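Local coordinates for phosphatase (Mycoplasma pneumoniae M129, PDB 1T71), which binds iron and is probably a metal-dependent phosphatase or phosphodiesterase of the YmdB-like family, perhaps acting on 2',3'-cyclic nucleotides, at residues Trp74-Leu80 with Phe99-Leu104; Ser4-Ile8 with Tyr33-Ile39. All blocks are in the same frame, centred on the assembly; numbering follows the deposited sequence.

Interaction 1 of 2, residues Trp74-Leu80 with Phe99-Leu104; sequences WFQKLDL and FAFHNL
Trp74 and Phe101 are the residues whose CA atoms come nearest, 8.3 Å apart, and with no hydrogen bond crossing the gap the loop running into helix 80-83 and the loop 99-104 meet through side chains alone. Trp74, Phe99 and Phe101 form an aromatic cluster, which Leu80 and Leu104 extend; Leu104 CD1 lies at the edge of the indole, near its plane, 4.1 Å from Trp74 CD1. Overlapping turns, type II from Phe99 to His102 and type I from Phe101 to Leu104, present Phe99, Phe101 and Leu104 to the tryptophan.

Phe99 meets Trp74 in a T-shaped stack: its CE1-CZ edge points at one face of the indole, with the planes at 82° and the centroid of the six-membered ring 5.1 Å from that of Phe99. CG anti to the backbone N (chi1 176°) carries the Phe99 ring toward the indole. The Phe101 ring is within 3° of parallel to the five-membered ring of Trp74 but slid until they barely overlap; its CB, CG and CD2 side lies along Trp74 CD1 and NE1, Phe101 CD2 being 3.7 Å from Trp74 CD1. Phe132 adds a ring against Trp74 and Phe99. The Trp74 side chain lies about 10 Å from a bound iron, so the cluster only borders the metal site. Trp74 NE1 is buried without a polar partner, and Leu80 CD1 sits over the face of Phe101, 3.9 Å from the ring centroid.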
ATOM      1  N   TRP A  74       7.305   3.706  11.128  1.00 24.83           N
ATOM      2  CA  TRP A  74       8.355   3.669  12.139  1.00 25.56           C
ATOM      3  C   TRP A  74       8.104   2.899  13.428  1.00 26.19           C
ATOM      4  O   TRP A  74       8.813   3.099  14.417  1.00 27.40           O
ATOM      5  CB  TRP A  74       8.732   5.116  12.469  1.00 23.67           C
ATOM      6  CG  TRP A  74       8.917   5.944  11.221  1.00 24.87           C
ATOM      7  CD1 TRP A  74      10.078   6.127  10.518  1.00 24.82           C
ATOM      8  CD2 TRP A  74       7.889   6.621  10.481  1.00 25.07           C
ATOM      9  NE1 TRP A  74       9.833   6.871   9.386  1.00 23.37           N
ATOM     10  CE2 TRP A  74       8.500   7.183   9.337  1.00 24.05           C
ATOM     11  CE3 TRP A  74       6.511   6.800  10.671  1.00 23.42           C
ATOM     12  CZ2 TRP A  74       7.778   7.915   8.385  1.00 23.86           C
ATOM     13  CZ3 TRP A  74       5.793   7.529   9.726  1.00 22.26           C
ATOM     14  CH2 TRP A  74       6.430   8.076   8.595  1.00 23.88           C
ATOM     15  N   PHE A  75       7.135   1.995  13.426  1.00 24.20           N
ATOM     16  CA  PHE A  75       6.845   1.273  14.650  1.00 24.32           C
ATOM     17  C   PHE A  75       7.857   0.221  15.112  1.00 24.22           C
ATOM     18  O   PHE A  75       8.061   0.067  16.315  1.00 23.55           O
ATOM     19  CB  PHE A  75       5.449   0.661  14.586  1.00 24.29           C
ATOM     20  CG  PHE A  75       4.912   0.287  15.929  1.00 25.45           C
ATOM     21  CD1 PHE A  75       4.986  -1.023  16.384  1.00 25.58           C
ATOM     22  CD2 PHE A  75       4.375   1.262  16.766  1.00 25.83           C
ATOM     23  CE1 PHE A  75       4.528  -1.358  17.651  1.00 27.36           C
ATOM     24  CE2 PHE A  75       3.916   0.937  18.035  1.00 27.90           C
ATOM     25  CZ  PHE A  75       3.995  -0.375  18.480  1.00 27.60           C
ATOM     26  N   GLN A  76       8.487  -0.503  14.190  1.00 23.29           N
ATOM     27  CA  GLN A  76       9.472  -1.506  14.588  1.00 24.51           C
ATOM     28  C   GLN A  76      10.837  -0.832  14.794  1.00 26.46           C
ATOM     29  O   GLN A  76      11.722  -0.896  13.933  1.00 25.87           O
ATOM     30  CB  GLN A  76       9.553  -2.615  13.531  1.00 25.44           C
ATOM     31  CG  GLN A  76       8.227  -3.368  13.339  1.00 24.66           C
ATOM     32  CD  GLN A  76       7.750  -4.078  14.604  1.00 25.73           C
ATOM     33  OE1 GLN A  76       6.543  -4.271  14.814  1.00 26.69           O
ATOM     34  NE2 GLN A  76       8.692  -4.483  15.441  1.00 19.93           N
ATOM     35  N   LYS A  77      10.983  -0.193  15.954  1.00 27.31           N
ATOM     36  CA  LYS A  77      12.185   0.552  16.329  1.00 30.84           C
ATOM     37  C   LYS A  77      13.514  -0.184  16.231  1.00 30.34           C
ATOM     38  O   LYS A  77      14.511   0.382  15.785  1.00 31.14           O
ATOM     39  CB  LYS A  77      12.070   1.054  17.767  1.00 41.87           C
ATOM     40  CG  LYS A  77      10.677   1.360  18.231  1.00 44.73           C
ATOM     41  CD  LYS A  77      10.204   2.697  17.759  1.00 46.18           C
ATOM     42  CE  LYS A  77       8.891   3.012  18.438  1.00 50.25           C
ATOM     43  NZ  LYS A  77       9.028   2.877  19.915  1.00 51.57           N
ATOM     44  N   LEU A  78      13.534  -1.435  16.670  1.00 30.26           N
ATOM     45  CA  LEU A  78      14.764  -2.220  16.674  1.00 30.93           C
ATOM     46  C   LEU A  78      15.533  -2.280  15.357  1.00 30.68           C
ATOM     47  O   LEU A  78      16.760  -2.268  15.364  1.00 29.28           O
ATOM     48  CB  LEU A  78      14.472  -3.650  17.160  1.00 30.14           C
ATOM     49  CG  LEU A  78      13.678  -3.744  18.471  1.00 30.30           C
ATOM     50  CD1 LEU A  78      13.534  -5.195  18.896  1.00 29.87           C
ATOM     51  CD2 LEU A  78      14.381  -2.935  19.555  1.00 30.00           C
ATOM     52  N   ASP A  79      14.826  -2.346  14.232  1.00 29.87           N
ATOM     53  CA  ASP A  79      15.492  -2.432  12.934  1.00 29.46           C
ATOM     54  C   ASP A  79      15.194  -1.275  11.996  1.00 29.21           C
ATOM     55  O   ASP A  79      15.544  -1.350  10.821  1.00 27.71           O
ATOM     56  CB  ASP A  79      15.082  -3.713  12.200  1.00 30.13           C
ATOM     57  CG  ASP A  79      15.209  -4.944  13.049  1.00 31.81           C
ATOM     58  OD1 ASP A  79      16.178  -5.022  13.829  1.00 31.78           O
ATOM     59  OD2 ASP A  79      14.347  -5.845  12.920  1.00 31.77           O
ATOM     60  N   LEU A  80      14.570  -0.204  12.471  1.00 30.00           N
ATOM     61  CA  LEU A  80      14.230   0.848  11.518  1.00 30.90           C
ATOM     62  C   LEU A  80      15.402   1.509  10.804  1.00 30.66           C
ATOM     63  O   LEU A  80      15.315   1.764   9.609  1.00 28.84           O
ATOM     64  CB  LEU A  80      13.309   1.904  12.146  1.00 48.37           C
ATOM     65  CG  LEU A  80      13.858   3.116  12.867  1.00 49.43           C
ATOM     66  CD1 LEU A  80      12.714   4.060  13.214  1.00 49.74           C
ATOM     67  CD2 LEU A  80      14.583   2.656  14.097  1.00 54.57           C
ATOM     68  N   PHE A  99       9.610  16.438  12.763  1.00 35.54           N
ATOM     69  CA  PHE A  99       9.494  15.011  13.021  1.00 35.59           C
ATOM     70  C   PHE A  99      10.842  14.307  12.899  1.00 35.83           C
ATOM     71  O   PHE A  99      11.548  14.474  11.905  1.00 35.30           O
ATOM     72  CB  PHE A  99       8.494  14.396  12.028  1.00 33.75           C
ATOM     73  CG  PHE A  99       8.352  12.899  12.139  1.00 32.65           C
ATOM     74  CD1 PHE A  99       8.380  12.102  10.999  1.00 31.61           C
ATOM     75  CD2 PHE A  99       8.162  12.290  13.375  1.00 32.82           C
ATOM     76  CE1 PHE A  99       8.221  10.715  11.083  1.00 33.69           C
ATOM     77  CE2 PHE A  99       8.001  10.903  13.473  1.00 34.16           C
ATOM     78  CZ  PHE A  99       8.031  10.115  12.324  1.00 33.88           C
ATOM     79  N   ALA A 100      11.215  13.535  13.916  1.00 41.84           N
ATOM     80  CA  ALA A 100      12.464  12.781  13.845  1.00 43.90           C
ATOM     81  C   ALA A 100      12.146  11.814  12.710  1.00 44.51           C
ATOM     82  O   ALA A 100      10.987  11.465  12.522  1.00 49.05           O
ATOM     83  CB  ALA A 100      12.694  12.016  15.142  1.00 31.64           C
ATOM     84  N   PHE A 101      13.142  11.383  11.948  1.00 37.40           N
ATOM     85  CA  PHE A 101      12.892  10.465  10.824  1.00 36.54           C
ATOM     86  C   PHE A 101      12.432  11.198   9.560  1.00 35.19           C
ATOM     87  O   PHE A 101      12.182  10.565   8.528  1.00 33.89           O
ATOM     88  CB  PHE A 101      11.827   9.404  11.160  1.00 29.45           C
ATOM     89  CG  PHE A 101      12.085   8.643  12.434  1.00 28.49           C
ATOM     90  CD1 PHE A 101      13.361   8.189  12.750  1.00 26.88           C
ATOM     91  CD2 PHE A 101      11.043   8.383  13.320  1.00 27.19           C
ATOM     92  CE1 PHE A 101      13.595   7.489  13.935  1.00 28.11           C
ATOM     93  CE2 PHE A 101      11.267   7.685  14.504  1.00 27.01           C
ATOM     94  CZ  PHE A 101      12.542   7.239  14.813  1.00 26.87           C
ATOM     95  N   HIS A 102      12.314  12.522   9.635  1.00 30.07           N
ATOM     96  CA  HIS A 102      11.894  13.306   8.476  1.00 30.87           C
ATOM     97  C   HIS A 102      12.909  13.122   7.349  1.00 31.16           C
ATOM     98  O   HIS A 102      12.612  13.394   6.182  1.00 30.40           O
ATOM     99  CB  HIS A 102      11.801  14.787   8.845  1.00 39.00           C
ATOM    100  CG  HIS A 102      13.126  15.415   9.157  1.00 40.85           C
ATOM    101  ND1 HIS A 102      13.965  15.908   8.181  1.00 41.42           N
ATOM    102  CD2 HIS A 102      13.782  15.576  10.332  1.00 40.77           C
ATOM    103  CE1 HIS A 102      15.081  16.343   8.740  1.00 41.23           C
ATOM    104  NE2 HIS A 102      14.996  16.151  10.044  1.00 40.61           N
ATOM    105  N   ASN A 103      14.107  12.660   7.710  1.00 37.63           N
ATOM    106  CA  ASN A 103      15.178  12.423   6.740  1.00 38.10           C
ATOM    107  C   ASN A 103      15.743  11.006   6.814  1.00 38.73           C
ATOM    108  O   ASN A 103      16.853  10.752   6.358  1.00 39.61           O
ATOM    109  CB  ASN A 103      16.314  13.431   6.934  1.00 37.21           C
ATOM    110  CG  ASN A 103      16.970  13.331   8.305  1.00 38.45           C
ATOM    111  OD1 ASN A 103      18.021  13.930   8.542  1.00 40.18           O
ATOM    112  ND2 ASN A 103      16.354  12.586   9.213  1.00 36.46           N
ATOM    113  N   LEU A 104      14.975  10.086   7.387  1.00 34.54           N
ATOM    114  CA  LEU A 104      15.404   8.693   7.498  1.00 34.83           C
ATOM    115  C   LEU A 104      14.900   7.912   6.281  1.00 35.91           C
ATOM    116  O   LEU A 104      13.756   7.449   6.261  1.00 41.53           O
ATOM    117  CB  LEU A 104      14.832   8.076   8.774  1.00 31.25           C
ATOM    118  CG  LEU A 104      15.296   6.708   9.288  1.00 33.84           C
ATOM    119  CD1 LEU A 104      14.070   5.941   9.749  1.00 29.15           C
ATOM    120  CD2 LEU A 104      16.051   5.926   8.216  1.00 30.69           C
TER

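Interaction 2 of 2, residues Ser4-Ile8 with Tyr33-Ile39; sequences SIKFI and YQADLVI
Lys6 and Asp36 open the pairing of two parallel strands, whose short segments 6-8 and 37-39 approach to 4.9 Å with their directions 28° apart. Three backbone bonds follow the regular parallel pattern: Leu37 N to Lys6 O, weak; Ile8 N to Leu37 O, 3.1 Å; and Ile39 N to Ile8 O, 2.9 Å. Asp36 N is an extra donor to Lys6 O at 2.7 Å, tilted 24° from the carbonyl plane.

Among polar side chains, Asp36 has CG beside its backbone N (chi1 -66°), and the anti lone pair of its OD2 receives Lys6 N at 2.9 Å in a nearly straight bond. A water bridges the same OD2 to Ser4 O, donating to both. The extended Lys6 chain runs over the helix end, CD 3.5 Å from both Tyr33 O and Gln34 O, while NZ does not contact the Asp36 carboxylate.

Apolar contacts divide between two faces. On one, Phe7 CE2 is 3.7 Å from Leu37 CD1, and Phe7 also packs on strand 152-158 of the second sheet. On the other, the Ile8 side chain touches Ala35 CB through CD1 and crosses that of Tyr33, at the end of helix 26-33, where Gln34 with positive phi completes a Schellman motif. The whole is the beta-alpha-beta unit opening this calcineurin-like metallophosphatase fold.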
ATOM      1  N   SER A   4       5.955  -2.694 -23.343  1.00 53.47           N
ATOM      2  CA  SER A   4       5.293  -2.161 -22.172  1.00 49.18           C
ATOM      3  C   SER A   4       5.897  -2.780 -20.926  1.00 46.81           C
ATOM      4  O   SER A   4       6.711  -3.696 -21.005  1.00 45.83           O
ATOM      5  CB  SER A   4       3.806  -2.493 -22.225  1.00 44.57           C
ATOM      6  OG  SER A   4       3.597  -3.894 -22.202  1.00 43.07           O
ATOM      7  N   ILE A   5       5.487  -2.269 -19.773  1.00 36.86           N
ATOM      8  CA  ILE A   5       5.955  -2.785 -18.504  1.00 33.60           C
ATOM      9  C   ILE A   5       4.702  -3.195 -17.736  1.00 32.79           C
ATOM     10  O   ILE A   5       3.764  -2.412 -17.585  1.00 29.66           O
ATOM     11  CB  ILE A   5       6.738  -1.717 -17.728  1.00 30.98           C
ATOM     12  CG1 ILE A   5       7.906  -1.223 -18.583  1.00 31.18           C
ATOM     13  CG2 ILE A   5       7.263  -2.297 -16.430  1.00 29.71           C
ATOM     14  CD1 ILE A   5       8.673  -0.055 -17.988  1.00 30.93           C
ATOM     15  N   LYS A   6       4.683  -4.444 -17.287  1.00 35.37           N
ATOM     16  CA  LYS A   6       3.553  -4.981 -16.555  1.00 35.47           C
ATOM     17  C   LYS A   6       3.851  -4.996 -15.065  1.00 34.02           C
ATOM     18  O   LYS A   6       4.847  -5.579 -14.629  1.00 34.13           O
ATOM     19  CB  LYS A   6       3.245  -6.385 -17.073  1.00 42.92           C
ATOM     20  CG  LYS A   6       2.746  -6.362 -18.501  1.00 45.94           C
ATOM     21  CD  LYS A   6       2.735  -7.723 -19.163  1.00 49.93           C
ATOM     22  CE  LYS A   6       2.333  -7.579 -20.623  1.00 52.76           C
ATOM     23  NZ  LYS A   6       2.682  -8.778 -21.430  1.00 56.19           N
ATOM     24  N   PHE A   7       2.992  -4.335 -14.290  1.00 29.78           N
ATOM     25  CA  PHE A   7       3.171  -4.254 -12.842  1.00 27.68           C
ATOM     26  C   PHE A   7       2.065  -4.922 -12.047  1.00 27.02           C
ATOM     27  O   PHE A   7       0.968  -5.162 -12.551  1.00 28.41           O
ATOM     28  CB  PHE A   7       3.201  -2.802 -12.353  1.00 28.08           C
ATOM     29  CG  PHE A   7       4.211  -1.927 -13.027  1.00 27.69           C
ATOM     30  CD1 PHE A   7       3.981  -1.435 -14.307  1.00 28.16           C
ATOM     31  CD2 PHE A   7       5.351  -1.517 -12.343  1.00 27.00           C
ATOM     32  CE1 PHE A   7       4.866  -0.536 -14.896  1.00 27.29           C
ATOM     33  CE2 PHE A   7       6.244  -0.621 -12.919  1.00 28.02           C
ATOM     34  CZ  PHE A   7       6.002  -0.125 -14.203  1.00 28.19           C
ATOM     35  N   ILE A   8       2.368  -5.182 -10.780  1.00 27.20           N
ATOM     36  CA  ILE A   8       1.418  -5.745  -9.828  1.00 26.01           C
ATOM     37  C   ILE A   8       1.634  -4.959  -8.539  1.00 25.83           C
ATOM     38  O   ILE A   8       2.745  -4.935  -8.006  1.00 24.79           O
ATOM     39  CB  ILE A   8       1.677  -7.242  -9.536  1.00 30.14           C
ATOM     40  CG1 ILE A   8       1.112  -8.105 -10.664  1.00 28.79           C
ATOM     41  CG2 ILE A   8       1.025  -7.630  -8.201  1.00 28.06           C
ATOM     42  CD1 ILE A   8       1.329  -9.605 -10.455  1.00 28.53           C
ATOM     43  N   TYR A  33      -0.027 -12.803 -15.024  1.00 35.37           N
ATOM     44  CA  TYR A  33      -0.018 -11.496 -15.677  1.00 34.48           C
ATOM     45  C   TYR A  33       1.284 -11.189 -16.403  1.00 34.87           C
ATOM     46  O   TYR A  33       1.411 -10.132 -17.027  1.00 34.24           O
ATOM     47  CB  TYR A  33      -0.280 -10.381 -14.654  1.00 33.53           C
ATOM     48  CG  TYR A  33      -1.672 -10.373 -14.076  1.00 33.59           C
ATOM     49  CD1 TYR A  33      -1.919 -10.833 -12.780  1.00 34.25           C
ATOM     50  CD2 TYR A  33      -2.748  -9.906 -14.824  1.00 32.29           C
ATOM     51  CE1 TYR A  33      -3.207 -10.822 -12.247  1.00 32.16           C
ATOM     52  CE2 TYR A  33      -4.036  -9.893 -14.303  1.00 32.24           C
ATOM     53  CZ  TYR A  33      -4.258 -10.351 -13.021  1.00 33.54           C
ATOM     54  OH  TYR A  33      -5.535 -10.348 -12.524  1.00 34.71           O
ATOM     55  N   GLN A  34       2.241 -12.111 -16.334  1.00 35.09           N
ATOM     56  CA  GLN A  34       3.538 -11.899 -16.961  1.00 35.58           C
ATOM     57  C   GLN A  34       4.092 -10.605 -16.401  1.00 35.25           C
ATOM     58  O   GLN A  34       4.686  -9.809 -17.122  1.00 36.29           O
ATOM     59  CB  GLN A  34       3.407 -11.782 -18.480  1.00 45.76           C
ATOM     60  CG  GLN A  34       3.305 -13.109 -19.212  1.00 49.28           C
ATOM     61  CD  GLN A  34       4.465 -14.047 -18.892  1.00 51.62           C
ATOM     62  OE1 GLN A  34       4.463 -14.737 -17.868  1.00 53.33           O
ATOM     63  NE2 GLN A  34       5.469 -14.064 -19.764  1.00 53.38           N
ATOM     64  N   ALA A  35       3.884 -10.395 -15.107  1.00 35.09           N
ATOM     65  CA  ALA A  35       4.350  -9.185 -14.449  1.00 34.47           C
ATOM     66  C   ALA A  35       5.859  -9.081 -14.505  1.00 34.49           C
ATOM     67  O   ALA A  35       6.563 -10.088 -14.450  1.00 35.65           O
ATOM     68  CB  ALA A  35       3.884  -9.163 -12.999  1.00 33.80           C
ATOM     69  N   ASP A  36       6.348  -7.853 -14.618  1.00 36.16           N
ATOM     70  CA  ASP A  36       7.777  -7.586 -14.662  1.00 34.61           C
ATOM     71  C   ASP A  36       8.236  -7.126 -13.287  1.00 35.30           C
ATOM     72  O   ASP A  36       9.365  -7.396 -12.877  1.00 35.42           O
ATOM     73  CB  ASP A  36       8.079  -6.477 -15.673  1.00 38.16           C
ATOM     74  CG  ASP A  36       7.776  -6.887 -17.100  1.00 39.30           C
ATOM     75  OD1 ASP A  36       8.404  -7.853 -17.591  1.00 37.67           O
ATOM     76  OD2 ASP A  36       6.911  -6.242 -17.730  1.00 37.32           O
ATOM     77  N   LEU A  37       7.347  -6.437 -12.575  1.00 34.94           N
ATOM     78  CA  LEU A  37       7.671  -5.893 -11.265  1.00 33.16           C
ATOM     79  C   LEU A  37       6.527  -6.020 -10.263  1.00 33.33           C
ATOM     80  O   LEU A  37       5.353  -5.952 -10.630  1.00 32.56           O
ATOM     81  CB  LEU A  37       8.048  -4.422 -11.421  1.00 32.07           C
ATOM     82  CG  LEU A  37       9.291  -4.135 -12.263  1.00 33.94           C
ATOM     83  CD1 LEU A  37       9.333  -2.667 -12.646  1.00 33.36           C
ATOM     84  CD2 LEU A  37      10.535  -4.536 -11.484  1.00 33.42           C
ATOM     85  N   VAL A  38       6.886  -6.193  -8.992  1.00 28.95           N
ATOM     86  CA  VAL A  38       5.913  -6.324  -7.916  1.00 26.53           C
ATOM     87  C   VAL A  38       6.198  -5.273  -6.844  1.00 26.48           C
ATOM     88  O   VAL A  38       7.309  -5.187  -6.318  1.00 25.45           O
ATOM     89  CB  VAL A  38       5.971  -7.734  -7.266  1.00 28.34           C
ATOM     90  CG1 VAL A  38       5.004  -7.812  -6.080  1.00 25.25           C
ATOM     91  CG2 VAL A  38       5.632  -8.796  -8.295  1.00 26.94           C
ATOM     92  N   ILE A  39       5.188  -4.469  -6.534  1.00 27.50           N
ATOM     93  CA  ILE A  39       5.306  -3.416  -5.535  1.00 26.91           C
ATOM     94  C   ILE A  39       4.239  -3.662  -4.472  1.00 27.57           C
ATOM     95  O   ILE A  39       3.112  -4.055  -4.797  1.00 27.35           O
ATOM     96  CB  ILE A  39       5.058  -2.030  -6.169  1.00 26.63           C
ATOM     97  CG1 ILE A  39       5.899  -1.883  -7.441  1.00 26.37           C
ATOM     98  CG2 ILE A  39       5.394  -0.920  -5.171  1.00 24.48           C
ATOM     99  CD1 ILE A  39       5.607  -0.625  -8.228  1.00 26.67           C
TER
HETATM  100  O   HOH W   1       6.412  -6.269 -20.315  1.00 53.89           O

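How the interactions relate
From the N terminus, strand 6-10 leads through strand 12-13, with the iron ligand Asp12, and helices 15-23 and 26-33 to strand 37-41, and interaction 2 closes this excursion by setting strands 6-10 and 37-41 side by side. The chain then passes helix 53-62 and strand 66-68, next to 37-41 in the same sheet, before reaching 74-80. Interaction 1 closes the following excursion, tying the loop after strand 66-68 to the one that leads from strand 89-90, at the edge of the first sheet, to strand 108-112 of the second. The loops follow in series, neither nesting nor crossing. Their centres lie 30 Å apart and their nearest atoms about 16 Å, without touching.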